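Local coordinates for dihydrodipicolinate synthase (Bacteroides thetaiotaomicron, PDB 4XKY), which probably acts as a class I aldolase of the DapA family, handling pyruvate through a Schiff-base intermediate, although its exact substrate is uncertain, at residues A[42-47]-A[61-66]; A[74-79]-A[98-103]. One frame throughout, in Å; residues are numbered along the deposited sequence.

Contact 1: A[42-47]-A[61-66]; sequences LFVLGT and EMIKNT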
ATOM      1  N   LEU A  42     -33.792   1.140   2.173  1.00 33.26           N
ATOM      2  CA  LEU A  42     -33.007   0.348   3.110  1.00 32.68           C
ATOM      3  C   LEU A  42     -31.966  -0.441   2.343  1.00 32.93           C
ATOM      4  O   LEU A  42     -32.292  -1.118   1.355  1.00 35.93           O
ATOM      5  CB  LEU A  42     -33.908  -0.654   3.821  1.00 33.76           C
ATOM      6  CG  LEU A  42     -35.193  -0.085   4.421  1.00 35.42           C
ATOM      7  CD1 LEU A  42     -36.004  -1.212   5.041  1.00 37.48           C
ATOM      8  CD2 LEU A  42     -34.896   0.961   5.475  1.00 34.30           C
ATOM      9  N   PHE A  43     -30.727  -0.373   2.815  1.00 31.73           N
ATOM     10  CA  PHE A  43     -29.620  -1.046   2.197  1.00 30.71           C
ATOM     11  C   PHE A  43     -29.106  -2.089   3.170  1.00 30.43           C
ATOM     12  O   PHE A  43     -28.640  -1.753   4.267  1.00 28.47           O
ATOM     13  CB  PHE A  43     -28.545  -0.031   1.813  1.00 32.65           C
ATOM     14  CG  PHE A  43     -27.285  -0.651   1.293  1.00 36.26           C
ATOM     15  CD1 PHE A  43     -27.323  -1.730   0.418  1.00 39.50           C
ATOM     16  CD2 PHE A  43     -26.050  -0.174   1.694  1.00 39.69           C
ATOM     17  CE1 PHE A  43     -26.147  -2.312  -0.033  1.00 41.96           C
ATOM     18  CE2 PHE A  43     -24.867  -0.744   1.229  1.00 40.26           C
ATOM     19  CZ  PHE A  43     -24.920  -1.814   0.366  1.00 40.82           C
ATOM     20  N   VAL A  44     -29.244  -3.365   2.808  1.00 30.46           N
ATOM     21  CA  VAL A  44     -28.791  -4.415   3.712  1.00 30.29           C
ATOM     22  C   VAL A  44     -27.538  -5.111   3.227  1.00 28.52           C
ATOM     23  O   VAL A  44     -27.279  -5.197   2.021  1.00 25.91           O
ATOM     24  CB  VAL A  44     -29.871  -5.451   4.046  1.00 32.06           C
ATOM     25  CG1 VAL A  44     -31.117  -4.750   4.589  1.00 32.28           C
ATOM     26  CG2 VAL A  44     -30.231  -6.314   2.852  1.00 33.02           C
ATOM     27  N   LEU A  45     -26.804  -5.606   4.224  1.00 27.58           N
ATOM     28  CA  LEU A  45     -25.552  -6.336   4.068  1.00 28.96           C
ATOM     29  C   LEU A  45     -24.386  -5.511   3.518  1.00 27.72           C
ATOM     30  O   LEU A  45     -23.487  -6.041   2.902  1.00 27.68           O
ATOM     31  CB  LEU A  45     -25.787  -7.618   3.246  1.00 30.77           C
ATOM     32  CG  LEU A  45     -26.769  -8.588   3.910  1.00 31.88           C
ATOM     33  CD1 LEU A  45     -26.903  -9.843   3.073  1.00 32.93           C
ATOM     34  CD2 LEU A  45     -26.334  -8.981   5.307  1.00 33.40           C
ATOM     35  N   GLY A  46     -24.396  -4.212   3.731  1.00 28.61           N
ATOM     36  CA  GLY A  46     -23.213  -3.402   3.456  1.00 28.84           C
ATOM     37  C   GLY A  46     -22.163  -3.705   4.536  1.00 30.31           C
ATOM     38  O   GLY A  46     -22.361  -4.608   5.377  1.00 26.86           O
ATOM     39  N   THR A  47     -21.052  -2.968   4.481  1.00 32.40           N
ATOM     40  CA  THR A  47     -19.970  -2.976   5.501  1.00 34.21           C
ATOM     41  C   THR A  47     -20.499  -2.740   6.922  1.00 31.56           C
ATOM     42  O   THR A  47     -20.160  -3.463   7.846  1.00 29.20           O
ATOM     43  CB  THR A  47     -18.913  -1.884   5.200  1.00 38.19           C
ATOM     44  OG1 THR A  47     -18.470  -2.008   3.843  1.00 46.35           O
ATOM     45  CG2 THR A  47     -17.667  -2.039   6.113  1.00 40.78           C
ATOM     46  N   GLU A  61     -31.004 -14.803   6.342  1.00 31.84           N
ATOM     47  CA  GLU A  61     -32.021 -14.382   7.292  1.00 32.53           C
ATOM     48  C   GLU A  61     -32.188 -12.864   7.342  1.00 30.92           C
ATOM     49  O   GLU A  61     -33.299 -12.380   7.483  1.00 30.99           O
ATOM     50  CB  GLU A  61     -31.725 -14.933   8.672  1.00 34.17           C
ATOM     51  CG  GLU A  61     -31.770 -16.449   8.685  1.00 39.22           C
ATOM     52  CD  GLU A  61     -31.527 -17.051  10.051  1.00 44.32           C
ATOM     53  OE1 GLU A  61     -31.191 -16.304  10.997  1.00 51.97           O
ATOM     54  OE2 GLU A  61     -31.641 -18.287  10.166  1.00 50.19           O
ATOM     55  N   MET A  62     -31.099 -12.118   7.208  1.00 28.31           N
ATOM     56  CA  MET A  62     -31.205 -10.680   7.223  1.00 29.33           C
ATOM     57  C   MET A  62     -32.016 -10.214   6.025  1.00 30.79           C
ATOM     58  O   MET A  62     -32.858  -9.357   6.161  1.00 31.81           O
ATOM     59  CB  MET A  62     -29.840 -10.017   7.196  1.00 28.96           C
ATOM     60  CG  MET A  62     -29.839  -8.480   7.177  1.00 28.55           C
ATOM     61  SD  MET A  62     -30.650  -7.742   8.619  1.00 27.27           S
ATOM     62  CE  MET A  62     -30.434  -6.003   8.267  1.00 26.61           C
ATOM     63  N   ILE A  63     -31.722 -10.758   4.847  1.00 31.76           N
ATOM     64  CA  ILE A  63     -32.458 -10.423   3.649  1.00 31.84           C
ATOM     65  C   ILE A  63     -33.948 -10.745   3.784  1.00 32.64           C
ATOM     66  O   ILE A  63     -34.790  -9.890   3.511  1.00 31.70           O
ATOM     67  CB  ILE A  63     -31.872 -11.173   2.448  1.00 31.81           C
ATOM     68  CG1 ILE A  63     -30.495 -10.601   2.116  1.00 31.72           C
ATOM     69  CG2 ILE A  63     -32.772 -11.079   1.214  1.00 33.56           C
ATOM     70  CD1 ILE A  63     -29.670 -11.508   1.230  1.00 30.47           C
ATOM     71  N   LYS A  64     -34.258 -11.982   4.175  1.00 34.77           N
ATOM     72  CA  LYS A  64     -35.644 -12.430   4.301  1.00 37.71           C
ATOM     73  C   LYS A  64     -36.406 -11.592   5.312  1.00 35.89           C
ATOM     74  O   LYS A  64     -37.440 -11.029   4.988  1.00 36.68           O
ATOM     75  CB  LYS A  64     -35.731 -13.896   4.725  1.00 42.71           C
ATOM     76  CG  LYS A  64     -35.185 -14.927   3.733  1.00 47.43           C
ATOM     77  CD  LYS A  64     -35.692 -16.328   4.118  1.00 52.79           C
ATOM     78  CE  LYS A  64     -34.699 -17.461   3.878  1.00 55.29           C
ATOM     79  NZ  LYS A  64     -33.666 -17.547   4.957  1.00 56.50           N
ATOM     80  N   ASN A  65     -35.914 -11.498   6.541  1.00 33.62           N
ATOM     81  CA  ASN A  65     -36.606 -10.654   7.535  1.00 32.63           C
ATOM     82  C   ASN A  65     -36.735  -9.189   7.124  1.00 31.42           C
ATOM     83  O   ASN A  65     -37.765  -8.572   7.383  1.00 31.67           O
ATOM     84  CB  ASN A  65     -35.948 -10.744   8.916  1.00 32.65           C
ATOM     85  CG  ASN A  65     -36.295 -12.015   9.628  1.00 33.60           C
ATOM     86  OD1 ASN A  65     -37.316 -12.099  10.314  1.00 35.84           O
ATOM     87  ND2 ASN A  65     -35.484 -13.042   9.421  1.00 34.36           N
ATOM     88  N   THR A  66     -35.695  -8.609   6.510  1.00 30.84           N
ATOM     89  CA  THR A  66     -35.784  -7.194   6.119  1.00 30.07           C
ATOM     90  C   THR A  66     -36.932  -6.983   5.075  1.00 31.38           C
ATOM     91  O   THR A  66     -37.723  -6.047   5.173  1.00 29.78           O
ATOM     92  CB  THR A  66     -34.449  -6.641   5.606  1.00 30.62           C
ATOM     93  OG1 THR A  66     -33.468  -6.682   6.649  1.00 28.93           O
ATOM     94  CG2 THR A  66     -34.625  -5.208   5.186  1.00 31.78           C
TER
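With chi1 at -54°, Val44 holds CG1 anti to its carbonyl carbon and pushes it toward helix 56-70, where Thr66, whose OG1 sits beside its backbone N (chi1 -63°), which leaves CG2 anti to that N, presents this methyl in return. The two side chains run alongside one another, pointing opposite ways, Val44 CG1 resting 3.6 Å from Thr66 CG2. Threonine suits this buried helical position because its hydroxyl can turn back on its own helix: Thr66 OG1 donates to Met62 O at 2.8 Å, and Thr66 N reaches the same oxygen from the other side of the carbonyl. Replacing this residue with alanine would probably leave Val44 CG1 facing a gap where both branches had been and deprive Met62 O of one of its two donors. Met62 lies one turn earlier; a kink at its second torsion brings CE to within 3.9 Å of Val44 CG1, while its CG packs 4.0 Å from Leu45 CD2. The other fork of Leu45, which lies roughly perpendicular to Ile63, puts CD1 3.7 Å from Ile63 CD1. Flexible and branched aliphatic chains thus fit a curved helix surface to the sheet without any hydrogen bond across the interface. The strand and helix segments run nearly antiparallel (159°), as the first two elements of a beta-alpha-beta unit; strand 76-79 adds Val78 beside Val44 and Ile63, and helix 24-36 borders Leu42 and Met62.

Contact 2: A[74-79]-A[98-103]; sequences LPVLVC and HGADAV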
ATOM      1  N   LEU A  74     -40.957   0.615   1.245  1.00 44.11           N
ATOM      2  CA  LEU A  74     -39.711   1.278   0.877  1.00 44.14           C
ATOM      3  C   LEU A  74     -38.866   0.346   0.011  1.00 40.22           C
ATOM      4  O   LEU A  74     -38.836  -0.823   0.277  1.00 38.32           O
ATOM      5  CB  LEU A  74     -38.923   1.523   2.168  1.00 46.55           C
ATOM      6  CG  LEU A  74     -38.232   2.852   2.381  1.00 47.16           C
ATOM      7  CD1 LEU A  74     -39.183   3.958   1.977  1.00 49.47           C
ATOM      8  CD2 LEU A  74     -37.838   2.998   3.837  1.00 46.44           C
ATOM      9  N   PRO A  75     -38.159   0.858  -1.000  1.00 38.86           N
ATOM     10  CA  PRO A  75     -37.232  -0.024  -1.717  1.00 39.84           C
ATOM     11  C   PRO A  75     -36.176  -0.675  -0.793  1.00 36.51           C
ATOM     12  O   PRO A  75     -35.608  -0.015   0.091  1.00 37.09           O
ATOM     13  CB  PRO A  75     -36.541   0.911  -2.725  1.00 40.04           C
ATOM     14  CG  PRO A  75     -37.384   2.133  -2.794  1.00 41.70           C
ATOM     15  CD  PRO A  75     -38.139   2.238  -1.511  1.00 41.25           C
ATOM     16  N   VAL A  76     -35.967  -1.967  -0.995  1.00 34.44           N
ATOM     17  CA  VAL A  76     -34.879  -2.695  -0.379  1.00 32.38           C
ATOM     18  C   VAL A  76     -33.755  -3.028  -1.370  1.00 32.60           C
ATOM     19  O   VAL A  76     -33.960  -3.670  -2.404  1.00 32.95           O
ATOM     20  CB  VAL A  76     -35.406  -3.967   0.280  1.00 32.78           C
ATOM     21  CG1 VAL A  76     -34.280  -4.687   0.980  1.00 31.60           C
ATOM     22  CG2 VAL A  76     -36.503  -3.609   1.287  1.00 34.41           C
ATOM     23  N   LEU A  77     -32.558  -2.569  -1.025  1.00 32.79           N
ATOM     24  CA  LEU A  77     -31.324  -2.855  -1.763  1.00 33.74           C
ATOM     25  C   LEU A  77     -30.502  -3.862  -0.985  1.00 32.23           C
ATOM     26  O   LEU A  77     -30.316  -3.712   0.212  1.00 32.00           O
ATOM     27  CB  LEU A  77     -30.487  -1.577  -1.928  1.00 34.72           C
ATOM     28  CG  LEU A  77     -30.837  -0.621  -3.070  1.00 36.85           C
ATOM     29  CD1 LEU A  77     -32.274  -0.173  -2.970  1.00 37.90           C
ATOM     30  CD2 LEU A  77     -29.926   0.603  -3.099  1.00 37.58           C
ATOM     31  N   VAL A  78     -29.967  -4.855  -1.679  1.00 31.99           N
ATOM     32  CA  VAL A  78     -29.251  -5.938  -1.047  1.00 30.55           C
ATOM     33  C   VAL A  78     -27.842  -5.996  -1.605  1.00 30.45           C
ATOM     34  O   VAL A  78     -27.650  -6.144  -2.812  1.00 31.82           O
ATOM     35  CB  VAL A  78     -29.938  -7.299  -1.305  1.00 31.10           C
ATOM     36  CG1 VAL A  78     -29.116  -8.447  -0.735  1.00 31.66           C
ATOM     37  CG2 VAL A  78     -31.341  -7.322  -0.703  1.00 33.00           C
ATOM     38  N   CYS A  79     -26.855  -5.930  -0.713  1.00 29.44           N
ATOM     39  CA  CYS A  79     -25.475  -6.169  -1.104  1.00 29.91           C
ATOM     40  C   CYS A  79     -25.273  -7.659  -1.333  1.00 28.60           C
ATOM     41  O   CYS A  79     -25.495  -8.486  -0.433  1.00 26.51           O
ATOM     42  CB  CYS A  79     -24.493  -5.658  -0.054  1.00 31.80           C
ATOM     43  SG  CYS A  79     -22.791  -5.525  -0.653  1.00 38.61           S
ATOM     44  N   HIS A  98     -37.843 -12.708  -2.419  1.00 44.55           N
ATOM     45  CA  HIS A  98     -38.435 -12.071  -1.253  1.00 42.11           C
ATOM     46  C   HIS A  98     -38.880 -10.623  -1.457  1.00 41.92           C
ATOM     47  O   HIS A  98     -39.309  -9.963  -0.513  1.00 41.32           O
ATOM     48  CB  HIS A  98     -37.471 -12.231  -0.103  1.00 40.56           C
ATOM     49  CG  HIS A  98     -37.427 -13.634   0.383  1.00 42.19           C
ATOM     50  ND1 HIS A  98     -38.286 -14.101   1.351  1.00 44.33           N
ATOM     51  CD2 HIS A  98     -36.724 -14.707  -0.040  1.00 43.73           C
ATOM     52  CE1 HIS A  98     -38.058 -15.384   1.558  1.00 44.70           C
ATOM     53  NE2 HIS A  98     -37.119 -15.777   0.723  1.00 45.26           N
ATOM     54  N   GLY A  99     -38.797 -10.143  -2.690  1.00 41.75           N
ATOM     55  CA  GLY A  99     -39.350  -8.850  -3.038  1.00 41.94           C
ATOM     56  C   GLY A  99     -38.414  -7.665  -2.884  1.00 40.79           C
ATOM     57  O   GLY A  99     -38.886  -6.540  -2.833  1.00 40.51           O
ATOM     58  N   ALA A 100     -37.099  -7.884  -2.828  1.00 39.14           N
ATOM     59  CA  ALA A 100     -36.163  -6.755  -2.816  1.00 37.59           C
ATOM     60  C   ALA A 100     -36.256  -6.084  -4.172  1.00 38.36           C
ATOM     61  O   ALA A 100     -36.729  -6.690  -5.121  1.00 39.08           O
ATOM     62  CB  ALA A 100     -34.733  -7.208  -2.554  1.00 36.97           C
ATOM     63  N   ASP A 101     -35.763  -4.855  -4.261  1.00 37.75           N
ATOM     64  CA  ASP A 101     -35.851  -4.056  -5.480  1.00 38.79           C
ATOM     65  C   ASP A 101     -34.570  -3.920  -6.276  1.00 36.72           C
ATOM     66  O   ASP A 101     -34.598  -3.643  -7.476  1.00 37.58           O
ATOM     67  CB  ASP A 101     -36.356  -2.673  -5.101  1.00 40.36           C
ATOM     68  CG  ASP A 101     -37.682  -2.739  -4.368  1.00 42.01           C
ATOM     69  OD1 ASP A 101     -37.697  -2.943  -3.119  1.00 41.60           O
ATOM     70  OD2 ASP A 101     -38.700  -2.611  -5.058  1.00 41.29           O
ATOM     71  N   ALA A 102     -33.435  -4.097  -5.624  1.00 34.06           N
ATOM     72  CA  ALA A 102     -32.192  -3.959  -6.324  1.00 32.51           C
ATOM     73  C   ALA A 102     -31.094  -4.658  -5.567  1.00 31.60           C
ATOM     74  O   ALA A 102     -31.239  -4.935  -4.384  1.00 30.40           O
ATOM     75  CB  ALA A 102     -31.860  -2.486  -6.523  1.00 31.58           C
ATOM     76  N   VAL A 103     -29.991  -4.917  -6.271  1.00 31.19           N
ATOM     77  CA  VAL A 103     -28.819  -5.502  -5.683  1.00 30.52           C
ATOM     78  C   VAL A 103     -27.649  -4.538  -5.867  1.00 31.73           C
ATOM     79  O   VAL A 103     -27.667  -3.675  -6.758  1.00 32.20           O
ATOM     80  CB  VAL A 103     -28.527  -6.897  -6.259  1.00 30.90           C
ATOM     81  CG1 VAL A 103     -29.638  -7.857  -5.853  1.00 31.58           C
ATOM     82  CG2 VAL A 103     -28.352  -6.863  -7.788  1.00 31.47           C
TER
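Val76 has both backbone polar groups satisfied by segment 98-103. Val76 N donates to Asp101 OD1 at 2.9 Å, approaching on the anti side of the carboxylate and somewhat out of its plane. Val76 O accepts twice: from Asp101 N at 2.8 Å, in the carbonyl plane, and from Ala102 N along a longer path of 3.3 Å, tilted from that plane. Aspartate suits this position because its short side chain offers OD1 to Val76 N just before strand 102-105 begins. Regular parallel pairing follows, Val78 N donating to Ala102 O at 3.0 Å. Small side chains keep the join close: Ala102 CB sits 4.1 Å from Leu77 CG on one face of the sheet, and Ala100 CB lies 3.9 Å from Val78 CG2 on the other. Gly99, with positive phi, is the C-prime residue of the Schellman motif that ends helix 85-97 and turns the chain toward the strand. Strand 76-79, that helix and strand 102-105 make a beta-alpha-beta crossover of the TIM barrel, with Leu77 on the face nearer Lys164, the predicted Schiff-base residue.

Overall arrangement
Both contacts are largely buried and lie side by side in the barrel, their centres about 9 Å apart. Contact 1 fastens a helix to the outer face of the sheet and relies on van der Waals packing of mostly apolar side chains; contact 2 joins neighbouring strands and relies mainly on backbone hydrogen bonds, with one carboxylate helping at the partly exposed N-terminal end of the strands, at Pro75 and Asp101. Strand 76-79 unites them: it closes the beta-alpha-beta unit begun in contact 1 and opens the next one. Leu77 N and Leu77 O probably bond to Leu42 O and Val44 N, so strand 76-79 serves strand 42-44 on one side and strand 102-105 on the other.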